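Local coordinates for D-alanyl-D-alanine carboxypeptidase (Enterococcus faecalis V583, PDB 5ZHF), which cleaves the C-terminal D-alanine from peptidoglycan-derived pentapeptides as a zinc-dependent carboxypeptidase linked to vancomycin resistance, at residues A[93-98]-A[145-150]; A[173-178]-A[192-197]. All blocks are in the same frame, centred on the assembly; numbering follows the deposited sequence.

Contact 1 (A[93-98]-A[145-150]). With ZN (zinc ion), chain C.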
ATOM      1  N   VAL A  93      -2.220  -8.690  -7.804  1.00 17.77           N
ATOM      2  CA  VAL A  93      -2.318  -8.261  -6.408  1.00 18.30           C
ATOM      3  C   VAL A  93      -1.529  -9.266  -5.583  1.00 17.99           C
ATOM      4  O   VAL A  93      -1.995 -10.379  -5.306  1.00 19.91           O
ATOM      5  CB  VAL A  93      -3.764  -8.163  -5.913  1.00 19.78           C
ATOM      6  CG1 VAL A  93      -3.788  -7.749  -4.429  1.00 20.22           C
ATOM      7  CG2 VAL A  93      -4.584  -7.196  -6.770  1.00 21.22           C
ATOM      8  N   ALA A  94      -0.318  -8.883  -5.224  1.00 18.09           N
ATOM      9  CA  ALA A  94       0.518  -9.757  -4.410  1.00 19.42           C
ATOM     10  C   ALA A  94      -0.004  -9.851  -2.963  1.00 19.08           C
ATOM     11  O   ALA A  94       0.114 -10.884  -2.315  1.00 20.31           O
ATOM     12  CB  ALA A  94       1.963  -9.282  -4.463  1.00 20.28           C
ATOM     13  N   SER A  95      -0.598  -8.767  -2.448  1.00 19.03           N
ATOM     14  CA  SER A  95      -1.067  -8.757  -1.077  1.00 20.43           C
ATOM     15  C   SER A  95      -2.112  -7.673  -0.905  1.00 20.10           C
ATOM     16  O   SER A  95      -1.864  -6.503  -1.249  1.00 19.11           O
ATOM     17  CB  SER A  95       0.087  -8.473  -0.107  1.00 22.50           C
ATOM     18  OG  SER A  95      -0.383  -8.440   1.240  1.00 24.02           O
ATOM     19  N   GLY A  96      -3.261  -8.053  -0.364  1.00 18.52           N
ATOM     20  CA  GLY A  96      -4.335  -7.098  -0.047  1.00 18.90           C
ATOM     21  C   GLY A  96      -4.504  -7.014   1.472  1.00 17.96           C
ATOM     22  O   GLY A  96      -3.589  -6.630   2.210  1.00 19.23           O
ATOM     23  N   TYR A  97      -5.677  -7.416   1.927  1.00 17.82           N
ATOM     24  CA  TYR A  97      -6.003  -7.414   3.335  1.00 18.31           C
ATOM     25  C   TYR A  97      -5.111  -8.377   4.086  1.00 18.95           C
ATOM     26  O   TYR A  97      -4.831  -9.487   3.596  1.00 19.98           O
ATOM     27  CB  TYR A  97      -7.476  -7.823   3.540  1.00 18.66           C
ATOM     28  CG  TYR A  97      -7.845  -7.905   4.982  1.00 19.58           C
ATOM     29  CD1 TYR A  97      -8.125  -6.747   5.713  1.00 19.93           C
ATOM     30  CD2 TYR A  97      -7.885  -9.118   5.634  1.00 20.40           C
ATOM     31  CE1 TYR A  97      -8.447  -6.822   7.056  1.00 21.88           C
ATOM     32  CE2 TYR A  97      -8.206  -9.195   6.978  1.00 22.74           C
ATOM     33  CZ  TYR A  97      -8.483  -8.030   7.678  1.00 21.94           C
ATOM     34  OH  TYR A  97      -8.798  -8.075   9.037  1.00 25.12           O
ATOM     35  N   ARG A  98      -4.699  -7.981   5.288  1.00 18.84           N
ATOM     36  CA  ARG A  98      -3.974  -8.853   6.196  1.00 20.39           C
ATOM     37  C   ARG A  98      -4.583  -8.805   7.581  1.00 20.84           C
ATOM     38  O   ARG A  98      -4.926  -7.728   8.076  1.00 21.41           O
ATOM     39  CB  ARG A  98      -2.526  -8.408   6.330  1.00 22.17           C
ATOM     40  CG  ARG A  98      -1.714  -8.460   5.061  1.00 22.32           C
ATOM     41  CD  ARG A  98      -0.339  -7.868   5.360  1.00 23.67           C
ATOM     42  NE  ARG A  98       0.372  -7.672   4.128  1.00 24.49           N
ATOM     43  CZ  ARG A  98       1.393  -6.850   3.935  1.00 25.18           C
ATOM     44  NH1 ARG A  98       1.911  -6.117   4.924  1.00 24.77           N
ATOM     45  NH2 ARG A  98       1.903  -6.765   2.702  1.00 25.49           N
ATOM     46  N   ALA A 145      -5.422  -1.120   0.937  1.00 18.46           N
ATOM     47  CA  ALA A 145      -4.105  -1.147   0.302  1.00 18.30           C
ATOM     48  C   ALA A 145      -3.839  -2.451  -0.380  1.00 16.99           C
ATOM     49  O   ALA A 145      -4.222  -3.535   0.106  1.00 17.55           O
ATOM     50  CB  ALA A 145      -2.995  -0.879   1.314  1.00 18.96           C
ATOM     51  N   VAL A 146      -3.175  -2.333  -1.516  1.00 16.99           N
ATOM     52  CA  VAL A 146      -2.741  -3.490  -2.276  1.00 17.95           C
ATOM     53  C   VAL A 146      -1.273  -3.343  -2.643  1.00 18.12           C
ATOM     54  O   VAL A 146      -0.831  -2.276  -3.046  1.00 18.55           O
ATOM     55  CB  VAL A 146      -3.608  -3.736  -3.536  1.00 18.92           C
ATOM     56  CG1 VAL A 146      -4.970  -4.293  -3.151  1.00 19.08           C
ATOM     57  CG2 VAL A 146      -3.753  -2.484  -4.384  1.00 18.97           C
ATOM     58  N   ASP A 147      -0.522  -4.445  -2.515  1.00 17.69           N
ATOM     59  CA  ASP A 147       0.802  -4.508  -3.120  1.00 18.13           C
ATOM     60  C   ASP A 147       0.618  -5.083  -4.485  1.00 17.38           C
ATOM     61  O   ASP A 147       0.068  -6.170  -4.624  1.00 18.78           O
ATOM     62  CB  ASP A 147       1.761  -5.361  -2.306  1.00 18.62           C
ATOM     63  CG  ASP A 147       2.010  -4.804  -0.930  1.00 18.41           C
ATOM     64  OD1 ASP A 147       1.972  -3.563  -0.732  1.00 19.42           O
ATOM     65  OD2 ASP A 147       2.305  -5.614  -0.049  1.00 20.26           O
ATOM     66  N   ILE A 148       1.008  -4.325  -5.496  1.00 17.41           N
ATOM     67  CA  ILE A 148       0.763  -4.686  -6.865  1.00 19.00           C
ATOM     68  C   ILE A 148       2.126  -5.004  -7.456  1.00 19.63           C
ATOM     69  O   ILE A 148       3.016  -4.163  -7.414  1.00 22.61           O
ATOM     70  CB  ILE A 148       0.070  -3.559  -7.653  1.00 18.82           C
ATOM     71  CG1 ILE A 148      -1.312  -3.261  -7.035  1.00 19.37           C
ATOM     72  CG2 ILE A 148      -0.059  -3.983  -9.125  1.00 18.57           C
ATOM     73  CD1 ILE A 148      -1.952  -1.979  -7.576  1.00 19.10           C
ATOM     74  N   ASN A 149       2.281  -6.217  -7.973  1.00 20.23           N
ATOM     75  CA  ASN A 149       3.512  -6.606  -8.662  1.00 22.09           C
ATOM     76  C   ASN A 149       3.209  -6.915 -10.105  1.00 21.25           C
ATOM     77  O   ASN A 149       2.058  -6.903 -10.547  1.00 19.89           O
ATOM     78  CB  ASN A 149       4.127  -7.822  -7.964  1.00 23.36           C
ATOM     79  CG  ASN A 149       4.820  -7.465  -6.668  1.00 26.46           C
ATOM     80  OD1 ASN A 149       5.249  -6.322  -6.449  1.00 29.28           O
ATOM     81  ND2 ASN A 149       4.979  -8.464  -5.813  1.00 26.72           N
ATOM     82  N   ALA A 150       4.255  -7.225 -10.860  1.00 21.95           N
ATOM     83  CA  ALA A 150       4.084  -7.684 -12.232  1.00 22.73           C
ATOM     84  C   ALA A 150       3.799  -9.173 -12.315  1.00 23.21           C
ATOM     85  O   ALA A 150       4.212  -9.936 -11.423  1.00 25.97           O
ATOM     86  CB  ALA A 150       5.321  -7.350 -13.031  1.00 23.23           C
TER
HETATM   87 ZN    ZN C 301       2.122  -2.939   1.147  1.00 19.60          ZN
HETATM   88  O   HOH W   1       4.270  -3.065   1.685  1.00 19.59           O
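A classic beta bulge joins the edge strand 91-95 to strand 145-150, beside the zinc site of this M15B peptidase: two residues, Ala94 and Ser95, stand opposite the single Asp147. The carbonyl oxygen of Asp147 takes the Ala94 N-H, with Ala94 N to Asp147 O at 2.8 Å. It also takes a weak, longer bond from Ser95 N. In return Asp147 N donates to Ser95 O at 2.8 Å. Beyond the bulge, the CA of Val146 adds a CA-H...O contact to the same Ser95 O. On the face away from the Asp147 carboxylate, Val93 CG1 meets Val146 CG1 at 3.9 Å. Val93 continues onto Leu77 and Phe81 of helix 74-86.

The face with Ser95 and Asp147 carries the polar chemistry. The two carboxylate oxygens of Asp147 do different work. OD1 binds the zinc ion at 2.0 Å, a site completed by His140, His193 and water 1. OD2 forms a salt bridge with Arg98, whose NH2 lies 3.0 Å from Asp147 OD2. The guanidinium meets this oxygen with its edge, and its plane is turned 59° from the carboxylate. Arg98 NH2 also donates to Ser95 OG at 3.2 Å, nearly in the guanidinium plane. The serine hydroxyl sits there because OG is anti to its backbone N (chi1 179°). Arg98 NH1 is held by Gln103, a substrate-binding residue. Arg98 is thus a second-shell residue, fixed by Ser95 and Gln103 while it grips the carboxylate oxygen OD2, the one that does not make the metal bond. Its positive charge would probably stabilise the ionised carboxylate and help fix the rotation of the Asp147 head group.

Contact 2 (A[173-178]-A[192-197]). With ZN (zinc ion), chain C.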
ATOM      1  N   PHE A 173      -6.213   5.529  -6.579  1.00 16.99           N
ATOM      2  CA  PHE A 173      -5.127   4.968  -5.798  1.00 16.30           C
ATOM      3  C   PHE A 173      -3.882   5.858  -5.858  1.00 16.78           C
ATOM      4  O   PHE A 173      -3.566   6.426  -6.904  1.00 17.43           O
ATOM      5  CB  PHE A 173      -4.741   3.574  -6.331  1.00 16.55           C
ATOM      6  CG  PHE A 173      -5.780   2.530  -6.127  1.00 15.62           C
ATOM      7  CD1 PHE A 173      -6.829   2.395  -7.019  1.00 17.01           C
ATOM      8  CD2 PHE A 173      -5.704   1.644  -5.051  1.00 17.39           C
ATOM      9  CE1 PHE A 173      -7.779   1.406  -6.834  1.00 17.09           C
ATOM     10  CE2 PHE A 173      -6.658   0.653  -4.852  1.00 16.86           C
ATOM     11  CZ  PHE A 173      -7.693   0.538  -5.758  1.00 16.96           C
ATOM     12  N   ILE A 174      -3.170   5.950  -4.747  1.00 17.11           N
ATOM     13  CA  ILE A 174      -1.915   6.690  -4.670  1.00 18.36           C
ATOM     14  C   ILE A 174      -0.732   5.785  -4.356  1.00 18.32           C
ATOM     15  O   ILE A 174      -0.861   4.753  -3.652  1.00 18.20           O
ATOM     16  CB  ILE A 174      -1.971   7.853  -3.647  1.00 19.87           C
ATOM     17  CG1 ILE A 174      -2.268   7.341  -2.219  1.00 19.75           C
ATOM     18  CG2 ILE A 174      -3.030   8.844  -4.080  1.00 20.44           C
ATOM     19  CD1 ILE A 174      -2.332   8.433  -1.153  1.00 19.90           C
ATOM     20  N   ARG A 175       0.425   6.196  -4.892  1.00 18.97           N
ATOM     21  CA  ARG A 175       1.708   5.621  -4.537  1.00 20.47           C
ATOM     22  C   ARG A 175       1.998   6.120  -3.129  1.00 18.78           C
ATOM     23  O   ARG A 175       2.419   7.267  -2.924  1.00 20.52           O
ATOM     24  CB  ARG A 175       2.787   6.059  -5.535  1.00 21.04           C
ATOM     25  CG  ARG A 175       4.129   5.406  -5.302  1.00 22.42           C
ATOM     26  CD  ARG A 175       5.156   5.972  -6.250  1.00 22.26           C
ATOM     27  NE  ARG A 175       6.475   5.371  -6.046  1.00 23.65           N
ATOM     28  CZ  ARG A 175       7.494   5.494  -6.901  1.00 24.95           C
ATOM     29  NH1 ARG A 175       7.354   6.160  -8.043  1.00 26.42           N
ATOM     30  NH2 ARG A 175       8.651   4.912  -6.631  1.00 26.31           N
ATOM     31  N   ARG A 176       1.692   5.271  -2.160  1.00 18.24           N
ATOM     32  CA  ARG A 176       1.555   5.711  -0.777  1.00 18.96           C
ATOM     33  C   ARG A 176       2.861   6.164  -0.139  1.00 19.32           C
ATOM     34  O   ARG A 176       2.851   7.050   0.732  1.00 19.51           O
ATOM     35  CB  ARG A 176       0.994   4.573   0.047  1.00 19.61           C
ATOM     36  CG  ARG A 176       0.743   4.883   1.504  1.00 19.45           C
ATOM     37  CD  ARG A 176      -0.256   5.993   1.666  1.00 19.67           C
ATOM     38  NE  ARG A 176      -0.515   6.272   3.069  1.00 19.78           N
ATOM     39  CZ  ARG A 176       0.197   7.096   3.843  1.00 20.52           C
ATOM     40  NH1 ARG A 176       1.309   7.688   3.392  1.00 20.29           N
ATOM     41  NH2 ARG A 176      -0.195   7.301   5.097  1.00 21.59           N
ATOM     42  N   TYR A 177       3.952   5.511  -0.521  1.00 19.13           N
ATOM     43  CA  TYR A 177       5.260   5.704   0.118  1.00 20.32           C
ATOM     44  C   TYR A 177       6.306   6.092  -0.929  1.00 20.00           C
ATOM     45  O   TYR A 177       7.172   5.292  -1.270  1.00 23.06           O
ATOM     46  CB  TYR A 177       5.666   4.449   0.867  1.00 21.04           C
ATOM     47  CG  TYR A 177       4.659   3.966   1.895  1.00 20.50           C
ATOM     48  CD1 TYR A 177       4.224   4.805   2.935  1.00 20.47           C
ATOM     49  CD2 TYR A 177       4.112   2.680   1.821  1.00 20.55           C
ATOM     50  CE1 TYR A 177       3.319   4.358   3.883  1.00 20.49           C
ATOM     51  CE2 TYR A 177       3.197   2.228   2.772  1.00 20.65           C
ATOM     52  CZ  TYR A 177       2.786   3.074   3.789  1.00 21.15           C
ATOM     53  OH  TYR A 177       1.875   2.613   4.736  1.00 21.81           O
ATOM     54  N   PRO A 178       6.206   7.317  -1.443  1.00 22.00           N
ATOM     55  CA  PRO A 178       7.117   7.719  -2.508  1.00 22.79           C
ATOM     56  C   PRO A 178       8.527   7.982  -2.006  1.00 23.97           C
ATOM     57  O   PRO A 178       8.735   8.237  -0.819  1.00 20.92           O
ATOM     58  CB  PRO A 178       6.476   8.987  -3.081  1.00 24.21           C
ATOM     59  CG  PRO A 178       5.610   9.514  -2.040  1.00 24.47           C
ATOM     60  CD  PRO A 178       5.240   8.384  -1.121  1.00 23.30           C
ATOM     61  N   TRP A 192       5.503  -0.825  -5.062  1.00 19.44           N
ATOM     62  CA  TRP A 192       4.377  -1.762  -5.146  1.00 19.01           C
ATOM     63  C   TRP A 192       3.142  -1.372  -4.320  1.00 17.93           C
ATOM     64  O   TRP A 192       2.059  -1.887  -4.597  1.00 16.55           O
ATOM     65  CB  TRP A 192       4.823  -3.162  -4.683  1.00 19.44           C
ATOM     66  CG  TRP A 192       5.508  -3.163  -3.381  1.00 20.13           C
ATOM     67  CD1 TRP A 192       4.939  -3.228  -2.142  1.00 20.69           C
ATOM     68  CD2 TRP A 192       6.928  -3.067  -3.153  1.00 22.01           C
ATOM     69  NE1 TRP A 192       5.896  -3.174  -1.181  1.00 21.48           N
ATOM     70  CE2 TRP A 192       7.127  -3.072  -1.767  1.00 21.88           C
ATOM     71  CE3 TRP A 192       8.039  -2.968  -3.990  1.00 22.06           C
ATOM     72  CZ2 TRP A 192       8.404  -3.009  -1.191  1.00 23.34           C
ATOM     73  CZ3 TRP A 192       9.307  -2.890  -3.415  1.00 23.73           C
ATOM     74  CH2 TRP A 192       9.475  -2.929  -2.037  1.00 23.92           C
ATOM     75  N   HIS A 193       3.298  -0.524  -3.302  1.00 17.38           N
ATOM     76  CA  HIS A 193       2.225  -0.353  -2.289  1.00 17.73           C
ATOM     77  C   HIS A 193       1.312   0.837  -2.660  1.00 17.60           C
ATOM     78  O   HIS A 193       1.729   1.996  -2.589  1.00 18.85           O
ATOM     79  CB  HIS A 193       2.809  -0.186  -0.894  1.00 18.36           C
ATOM     80  CG  HIS A 193       1.782  -0.047   0.181  1.00 17.84           C
ATOM     81  ND1 HIS A 193       1.532  -1.028   1.117  1.00 18.62           N
ATOM     82  CD2 HIS A 193       0.934   0.970   0.462  1.00 18.40           C
ATOM     83  CE1 HIS A 193       0.589  -0.607   1.942  1.00 19.67           C
ATOM     84  NE2 HIS A 193       0.224   0.612   1.578  1.00 18.84           N
ATOM     85  N   TYR A 194       0.082   0.512  -3.066  1.00 17.17           N
ATOM     86  CA  TYR A 194      -0.936   1.471  -3.508  1.00 18.57           C
ATOM     87  C   TYR A 194      -2.138   1.491  -2.549  1.00 18.00           C
ATOM     88  O   TYR A 194      -2.613   0.440  -2.097  1.00 17.13           O
ATOM     89  CB  TYR A 194      -1.329   1.215  -4.981  1.00 18.48           C
ATOM     90  CG  TYR A 194      -0.273   1.846  -5.856  1.00 18.52           C
ATOM     91  CD1 TYR A 194       0.973   1.245  -6.031  1.00 19.28           C
ATOM     92  CD2 TYR A 194      -0.464   3.118  -6.411  1.00 18.98           C
ATOM     93  CE1 TYR A 194       1.975   1.872  -6.785  1.00 18.78           C
ATOM     94  CE2 TYR A 194       0.520   3.748  -7.144  1.00 19.41           C
ATOM     95  CZ  TYR A 194       1.755   3.141  -7.315  1.00 19.48           C
ATOM     96  OH  TYR A 194       2.707   3.830  -8.030  1.00 19.81           O
ATOM     97  N   ARG A 195      -2.591   2.712  -2.234  1.00 17.38           N
ATOM     98  CA  ARG A 195      -3.643   2.966  -1.227  1.00 17.07           C
ATOM     99  C   ARG A 195      -4.802   3.645  -1.913  1.00 16.86           C
ATOM    100  O   ARG A 195      -4.605   4.627  -2.643  1.00 17.00           O
ATOM    101  CB  ARG A 195      -3.082   3.867  -0.119  1.00 18.09           C
ATOM    102  CG  ARG A 195      -4.090   4.584   0.771  1.00 18.03           C
ATOM    103  CD  ARG A 195      -5.001   3.648   1.548  1.00 17.89           C
ATOM    104  NE  ARG A 195      -6.103   4.447   2.072  1.00 18.85           N
ATOM    105  CZ  ARG A 195      -6.126   5.096   3.219  1.00 19.82           C
ATOM    106  NH1 ARG A 195      -5.131   5.001   4.098  1.00 19.28           N
ATOM    107  NH2 ARG A 195      -7.212   5.822   3.515  1.00 18.56           N
ATOM    108  N   TYR A 196      -6.007   3.123  -1.693  1.00 17.15           N
ATOM    109  CA  TYR A 196      -7.201   3.764  -2.202  1.00 18.22           C
ATOM    110  C   TYR A 196      -7.599   4.932  -1.288  1.00 17.61           C
ATOM    111  O   TYR A 196      -7.842   4.733  -0.091  1.00 17.81           O
ATOM    112  CB  TYR A 196      -8.371   2.803  -2.267  1.00 17.32           C
ATOM    113  CG  TYR A 196      -9.590   3.451  -2.890  1.00 18.84           C
ATOM    114  CD1 TYR A 196      -9.681   3.630  -4.267  1.00 19.95           C
ATOM    115  CD2 TYR A 196     -10.627   3.950  -2.084  1.00 19.69           C
ATOM    116  CE1 TYR A 196     -10.792   4.232  -4.844  1.00 22.42           C
ATOM    117  CE2 TYR A 196     -11.743   4.554  -2.653  1.00 21.17           C
ATOM    118  CZ  TYR A 196     -11.826   4.700  -4.013  1.00 21.90           C
ATOM    119  OH  TYR A 196     -12.938   5.280  -4.589  1.00 23.68           O
ATOM    120  N   VAL A 197      -7.678   6.115  -1.889  1.00 18.43           N
ATOM    121  CA  VAL A 197      -8.263   7.305  -1.233  1.00 19.35           C
ATOM    122  C   VAL A 197      -9.453   7.923  -1.979  1.00 20.22           C
ATOM    123  O   VAL A 197     -10.092   8.871  -1.456  1.00 21.80           O
ATOM    124  CB  VAL A 197      -7.182   8.364  -1.015  1.00 18.80           C
ATOM    125  CG1 VAL A 197      -6.170   7.871  -0.007  1.00 18.55           C
ATOM    126  CG2 VAL A 197      -6.530   8.787  -2.323  1.00 19.43           C
TER
HETATM  127 ZN    ZN C 301       2.122  -2.939   1.147  1.00 19.60          ZN
HETATM  128  O   HOH W   2       4.171   3.359  -2.337  1.00 19.02           O
HETATM  129  O   HOH W   1       4.270  -3.065   1.685  1.00 19.59           O
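Phe173 and Tyr196 meet as a T-shaped aromatic pair where the antiparallel strands 173-175 and 193-196 join in the central sheet. The edge of Tyr196 points at the face of Phe173, with the ring planes at 70° and the centroids 5.3 Å apart. Tyr196 CB lies over that ring, as a CH-pi contact. Farther along the same face of the sheet, Tyr194 places its ring against the neighbouring backbone. Arg175 CA sits over it, 3.9 Å from the Tyr194 ring centroid. The extended Arg175 chain carries its guanidinium on to Asp165.

Across the sheet, the Ile174 and Arg195 side chains lie alongside each other, CG1 against CB. A pair of backbone bonds between Ile174 and Arg195 holds the register. Arg176 and Arg195 lie side by side, and both reach the carboxylate of Glu139, which also accepts from His193 NE2.

Two neighbours meet the His193 ring: Arg176 CB at its edge, and Tyr177 CE2 over one face, toward the rim, 3.5 Å from His193 CD2. The two rings are oblique, their planes 43° apart. The first torsion (chi1 -178°) swings the imidazole away from its own N, and His193 ND1 binds the zinc ion at 2.0 Å.

From the N terminus, the chain lays down strand 91-95 and passes through helices 100-116 and 121-128. It returns as strand 145-150, where contact 1 closes this excursion, about half of it helix. Helix 157-167 follows and leads to strand 173-175. A shorter loop with helix 182-185 comes back as strand 193-196, and contact 2 closes it. The two closures stand in series, neither nested nor crossed. The sheet order is 91-95, 145-150, 193-196, 173-175, so each contact joins an edge strand to an inner one. The inner strands pair antiparallel through Val146 with Tyr194 and Ile148 with Trp192. Each supplies one protein ligand of the zinc ion; His140, in the loop closed by contact 1, supplies the third.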